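Long-range contact in metallo-beta-lactamase family protein (Thermus thermophilus, PDB 2ZO4), which is probably a zinc-dependent hydrolase of the metallo-beta-lactamase superfamily, holding two zinc ions in its presumed active site: residues V63-H75 / P169-E181. Sequence-based numbering, arbitrary orientation.
Sequences VKTILLTHHHPDH and PGHADGHAAFYLE. With ZN (zinc ion), chain B; ZN (zinc ion), chain C.
The dinuclear zinc site of the metallo-beta-lactamase fold is assembled where His-70 and His-72 meet His-171 around one zinc ion. His-70 NE2 lies 2.2 Å from this zinc and His-171 NE2 2.1 Å, whereas His-72 binds through ND1; Asp-190 and water 3 complete the shell. His-72 ND1 and His-171 NE2, 3.1 Å apart, both give their lone pairs to the zinc, so their closeness reflects shared coordination and not a hydrogen bond. The His-72 ring turns its edge to the face of His-171 in an offset edge-to-face pair, planes at 70°. Asp-74 OD2 and His-75 NE2 hold the second zinc together with Asp-190 and His-233, and water 3 bridges the two metals. Behind the first zinc, His-70 ND1 donates to Thr-69 OG1 (2.7 Å), nearly in the ring plane, which, with the zinc at NE2, restrains the ring's rotation. His-175 CD2 lies over one face of the His-70 ring, toward its rim, 3.4 Å from ND1. The backbones are tied by Ala-176 N to Thr-69 O, 2.7 Å and 163° at the hydrogen. Farther from the metals, Leu-67 CB lies over the Phe-178 face, a CH-pi contact 27° off the ring normal. Strands 65-68 and 176-180 belong to different sheets, and their adjoining loops supply the HxHxDH motif and a later zinc-binding histidine, as is characteristic of this superfamily's alpha-beta/beta-alpha sandwich.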
loop_
_atom_site.group_PDB
_atom_site.type_symbol
_atom_site.label_atom_id
_atom_site.label_comp_id
_atom_site.label_asym_id
_atom_site.label_seq_id
_atom_site.Cartn_x
_atom_site.Cartn_y
_atom_site.Cartn_z
ATOM N N VAL A 63 -22.993 -2.897 -1.616
ATOM C CA VAL A 63 -21.654 -3.488 -1.629
ATOM C C VAL A 63 -21.487 -4.445 -0.449
ATOM O O VAL A 63 -21.290 -4.018 0.688
ATOM C CB VAL A 63 -20.537 -2.417 -1.604
ATOM C CG1 VAL A 63 -19.176 -3.076 -1.792
ATOM C CG2 VAL A 63 -20.770 -1.360 -2.672
ATOM N N LYS A 64 -21.559 -5.740 -0.733
ATOM C CA LYS A 64 -21.577 -6.757 0.319
ATOM C C LYS A 64 -20.222 -7.420 0.580
ATOM O O LYS A 64 -20.055 -8.105 1.589
ATOM C CB LYS A 64 -22.653 -7.811 0.026
ATOM C CG LYS A 64 -24.094 -7.320 0.239
ATOM C CD LYS A 64 -24.416 -7.148 1.724
ATOM C CE LYS A 64 -25.859 -6.696 1.943
ATOM N NZ LYS A 64 -26.188 -6.610 3.402
ATOM N N THR A 65 -19.264 -7.220 -0.326
ATOM C CA THR A 65 -17.910 -7.764 -0.150
ATOM C C THR A 65 -16.869 -6.669 -0.345
ATOM O O THR A 65 -16.919 -5.917 -1.325
ATOM C CB THR A 65 -17.612 -8.940 -1.121
ATOM O OG1 THR A 65 -18.617 -9.942 -0.979
ATOM C CG2 THR A 65 -16.243 -9.576 -0.825
ATOM N N ILE A 66 -15.940 -6.578 0.603
ATOM C CA ILE A 66 -14.827 -5.647 0.510
ATOM C C ILE A 66 -13.518 -6.427 0.469
ATOM O O ILE A 66 -13.234 -7.227 1.366
ATOM C CB ILE A 66 -14.799 -4.645 1.696
ATOM C CG1 ILE A 66 -16.145 -3.914 1.853
ATOM C CG2 ILE A 66 -13.623 -3.668 1.554
ATOM C CD1 ILE A 66 -16.518 -2.971 0.711
ATOM N N LEU A 67 -12.733 -6.192 -0.579
ATOM C CA LEU A 67 -11.403 -6.777 -0.697
ATOM C C LEU A 67 -10.348 -5.680 -0.569
ATOM O O LEU A 67 -10.269 -4.794 -1.417
ATOM C CB LEU A 67 -11.256 -7.531 -2.029
ATOM C CG LEU A 67 -12.303 -8.611 -2.346
ATOM C CD1 LEU A 67 -12.096 -9.173 -3.737
ATOM C CD2 LEU A 67 -12.288 -9.736 -1.309
ATOM N N LEU A 68 -9.549 -5.738 0.493
ATOM C CA LEU A 68 -8.528 -4.716 0.744
ATOM C C LEU A 68 -7.140 -5.165 0.314
ATOM O O LEU A 68 -6.657 -6.210 0.747
ATOM C CB LEU A 68 -8.497 -4.312 2.227
ATOM C CG LEU A 68 -9.753 -3.678 2.834
ATOM C CD1 LEU A 68 -9.527 -3.351 4.309
ATOM C CD2 LEU A 68 -10.191 -2.434 2.066
ATOM N N THR A 69 -6.497 -4.361 -0.528
ATOM C CA THR A 69 -5.117 -4.625 -0.923
ATOM C C THR A 69 -4.170 -4.417 0.256
ATOM O O THR A 69 -3.249 -5.208 0.459
ATOM C CB THR A 69 -4.676 -3.760 -2.126
ATOM O OG1 THR A 69 -4.790 -2.371 -1.791
ATOM C CG2 THR A 69 -5.534 -4.071 -3.358
ATOM N N HIS A 70 -4.417 -3.363 1.037
ATOM C CA HIS A 70 -3.618 -3.052 2.225
ATOM C C HIS A 70 -4.289 -2.038 3.167
ATOM O O HIS A 70 -5.386 -1.543 2.888
ATOM C CB HIS A 70 -2.197 -2.607 1.841
ATOM C CG HIS A 70 -2.142 -1.387 0.967
ATOM N ND1 HIS A 70 -2.801 -1.297 -0.241
ATOM C CD2 HIS A 70 -1.466 -0.223 1.111
ATOM C CE1 HIS A 70 -2.546 -0.126 -0.796
ATOM N NE2 HIS A 70 -1.737 0.545 0.003
ATOM N N HIS A 71 -3.600 -1.738 4.269
ATOM C CA HIS A 71 -4.141 -0.960 5.386
ATOM C C HIS A 71 -4.003 0.559 5.261
ATOM O O HIS A 71 -4.476 1.288 6.142
ATOM C CB HIS A 71 -3.442 -1.373 6.685
ATOM C CG HIS A 71 -2.049 -0.836 6.803
ATOM N ND1 HIS A 71 -0.968 -1.436 6.196
ATOM C CD2 HIS A 71 -1.562 0.256 7.440
ATOM C CE1 HIS A 71 0.126 -0.745 6.461
ATOM N NE2 HIS A 71 -0.207 0.285 7.216
ATOM N N HIS A 72 -3.326 1.042 4.220
ATOM C CA HIS A 72 -3.124 2.484 4.080
ATOM C C HIS A 72 -4.479 3.190 3.970
ATOM O O HIS A 72 -5.423 2.629 3.402
ATOM C CB HIS A 72 -2.198 2.822 2.901
ATOM C CG HIS A 72 -0.780 2.365 3.092
ATOM N ND1 HIS A 72 0.132 2.321 2.059
ATOM C CD2 HIS A 72 -0.124 1.919 4.190
ATOM C CE1 HIS A 72 1.290 1.879 2.515
ATOM N NE2 HIS A 72 1.162 1.627 3.805
ATOM N N PRO A 73 -4.584 4.413 4.527
ATOM C CA PRO A 73 -5.881 5.077 4.699
ATOM C C PRO A 73 -6.679 5.255 3.402
ATOM O O PRO A 73 -7.900 5.139 3.417
ATOM C CB PRO A 73 -5.506 6.444 5.294
ATOM C CG PRO A 73 -4.052 6.622 4.987
ATOM C CD PRO A 73 -3.472 5.251 5.012
ATOM N N ASP A 74 -5.986 5.519 2.296
ATOM C CA ASP A 74 -6.621 5.698 0.984
ATOM C C ASP A 74 -7.263 4.430 0.393
ATOM O O ASP A 74 -7.989 4.506 -0.598
ATOM C CB ASP A 74 -5.637 6.335 -0.014
ATOM C CG ASP A 74 -4.311 5.586 -0.112
ATOM O OD1 ASP A 74 -3.790 5.108 0.924
ATOM O OD2 ASP A 74 -3.778 5.490 -1.239
ATOM N N HIS A 75 -6.999 3.278 1.000
ATOM C CA HIS A 75 -7.550 1.999 0.537
ATOM C C HIS A 75 -8.463 1.372 1.596
ATOM O O HIS A 75 -9.431 0.685 1.278
ATOM C CB HIS A 75 -6.410 1.032 0.186
ATOM C CG HIS A 75 -5.490 1.544 -0.882
ATOM N ND1 HIS A 75 -5.566 1.131 -2.196
ATOM C CD2 HIS A 75 -4.476 2.438 -0.830
ATOM C CE1 HIS A 75 -4.642 1.751 -2.907
ATOM N NE2 HIS A 75 -3.966 2.550 -2.102
ATOM N N PRO A 169 4.303 -8.369 -0.118
ATOM C CA PRO A 169 4.802 -7.499 0.946
ATOM C C PRO A 169 5.865 -6.520 0.440
ATOM O O PRO A 169 6.494 -6.770 -0.590
ATOM C CB PRO A 169 5.419 -8.486 1.941
ATOM C CG PRO A 169 5.808 -9.661 1.102
ATOM C CD PRO A 169 4.722 -9.769 0.084
ATOM N N GLY A 170 6.046 -5.416 1.162
ATOM C CA GLY A 170 7.005 -4.383 0.784
ATOM C C GLY A 170 6.420 -3.001 0.969
ATOM O O GLY A 170 6.799 -2.274 1.890
ATOM N N HIS A 171 5.489 -2.638 0.092
ATOM C CA HIS A 171 4.733 -1.401 0.237
ATOM C C HIS A 171 3.925 -1.407 1.541
ATOM O O HIS A 171 3.819 -0.390 2.221
ATOM C CB HIS A 171 3.816 -1.195 -0.964
ATOM C CG HIS A 171 2.989 0.049 -0.879
ATOM N ND1 HIS A 171 3.512 1.304 -1.100
ATOM C CD2 HIS A 171 1.684 0.233 -0.577
ATOM C CE1 HIS A 171 2.562 2.208 -0.954
ATOM N NE2 HIS A 171 1.442 1.585 -0.637
ATOM N N ALA A 172 3.349 -2.561 1.864
ATOM C CA ALA A 172 2.757 -2.817 3.176
ATOM C C ALA A 172 2.991 -4.280 3.503
ATOM O O ALA A 172 3.157 -5.103 2.598
ATOM C CB ALA A 172 1.266 -2.484 3.186
ATOM N N ASP A 173 3.007 -4.608 4.790
ATOM C CA ASP A 173 3.387 -5.952 5.243
ATOM C C ASP A 173 2.462 -7.052 4.716
ATOM O O ASP A 173 2.931 -8.075 4.216
ATOM C CB ASP A 173 3.477 -5.981 6.770
ATOM C CG ASP A 173 4.432 -4.923 7.308
ATOM O OD1 ASP A 173 5.644 -5.028 7.035
ATOM O OD2 ASP A 173 3.969 -3.982 7.993
ATOM N N GLY A 174 1.155 -6.829 4.822
ATOM C CA GLY A 174 0.159 -7.763 4.296
ATOM C C GLY A 174 -0.497 -7.216 3.042
ATOM O O GLY A 174 -1.711 -7.336 2.855
ATOM N N HIS A 175 0.303 -6.602 2.179
ATOM C CA HIS A 175 -0.224 -6.130 0.914
ATOM C C HIS A 175 -0.583 -7.329 0.045
ATOM O O HIS A 175 0.198 -8.282 -0.089
ATOM C CB HIS A 175 0.757 -5.207 0.196
ATOM C CG HIS A 175 0.193 -4.596 -1.047
ATOM N ND1 HIS A 175 0.161 -5.261 -2.253
ATOM C CD2 HIS A 175 -0.384 -3.391 -1.265
ATOM C CE1 HIS A 175 -0.407 -4.489 -3.163
ATOM N NE2 HIS A 175 -0.748 -3.350 -2.588
ATOM N N ALA A 176 -1.777 -7.278 -0.526
ATOM C CA ALA A 176 -2.239 -8.328 -1.412
ATOM C C ALA A 176 -2.695 -7.726 -2.733
ATOM O O ALA A 176 -3.412 -6.729 -2.750
ATOM C CB ALA A 176 -3.373 -9.118 -0.753
ATOM N N ALA A 177 -2.254 -8.325 -3.836
ATOM C CA ALA A 177 -2.833 -8.049 -5.152
ATOM C C ALA A 177 -3.885 -9.114 -5.454
ATOM O O ALA A 177 -3.855 -10.207 -4.882
ATOM C CB ALA A 177 -1.756 -8.042 -6.226
ATOM N N PHE A 178 -4.819 -8.794 -6.343
ATOM C CA PHE A 178 -5.863 -9.734 -6.722
ATOM C C PHE A 178 -5.782 -10.005 -8.215
ATOM O O PHE A 178 -5.930 -9.092 -9.032
ATOM C CB PHE A 178 -7.247 -9.223 -6.304
ATOM C CG PHE A 178 -7.389 -9.008 -4.817
ATOM C CD1 PHE A 178 -7.708 -10.070 -3.974
ATOM C CD2 PHE A 178 -7.185 -7.743 -4.258
ATOM C CE1 PHE A 178 -7.827 -9.879 -2.590
ATOM C CE2 PHE A 178 -7.302 -7.540 -2.874
ATOM C CZ PHE A 178 -7.625 -8.610 -2.043
ATOM N N TYR A 179 -5.529 -11.265 -8.558
ATOM C CA TYR A 179 -5.243 -11.656 -9.935
ATOM C C TYR A 179 -6.349 -12.509 -10.552
ATOM O O TYR A 179 -6.706 -13.570 -10.027
ATOM C CB TYR A 179 -3.891 -12.378 -10.006
ATOM C CG TYR A 179 -3.387 -12.677 -11.411
ATOM C CD1 TYR A 179 -3.412 -11.706 -12.413
ATOM C CD2 TYR A 179 -2.854 -13.930 -11.724
ATOM C CE1 TYR A 179 -2.934 -11.985 -13.701
ATOM C CE2 TYR A 179 -2.378 -14.218 -13.001
ATOM C CZ TYR A 179 -2.415 -13.239 -13.981
ATOM O OH TYR A 179 -1.940 -13.524 -15.240
ATOM N N LEU A 180 -6.888 -12.016 -11.664
ATOM C CA LEU A 180 -7.880 -12.739 -12.453
ATOM C C LEU A 180 -7.124 -13.557 -13.491
ATOM O O LEU A 180 -6.753 -13.047 -14.550
ATOM C CB LEU A 180 -8.859 -11.765 -13.123
ATOM C CG LEU A 180 -9.930 -11.093 -12.253
ATOM C CD1 LEU A 180 -9.334 -10.097 -11.255
ATOM C CD2 LEU A 180 -10.940 -10.392 -13.135
ATOM N N GLU A 181 -6.891 -14.825 -13.159
ATOM C CA GLU A 181 -5.946 -15.673 -13.879
ATOM C C GLU A 181 -6.341 -15.962 -15.324
ATOM O O GLU A 181 -5.492 -15.919 -16.217
ATOM C CB GLU A 181 -5.710 -16.983 -13.115
ATOM C CG GLU A 181 -4.963 -16.793 -11.799
ATOM C CD GLU A 181 -4.702 -18.093 -11.056
ATOM O OE1 GLU A 181 -5.521 -19.034 -11.155
ATOM O OE2 GLU A 181 -3.671 -18.161 -10.359
HETATM ZN ZN ZN B . -0.425 2.350 -0.104
HETATM ZN ZN ZN C . -2.420 3.898 -2.242
HETATM O O HOH W 1 -4.619 -7.024 2.202
HETATM O O HOH W 2 3.070 0.364 5.421
HETATM O O HOH W 3 -1.470 4.019 -0.506
#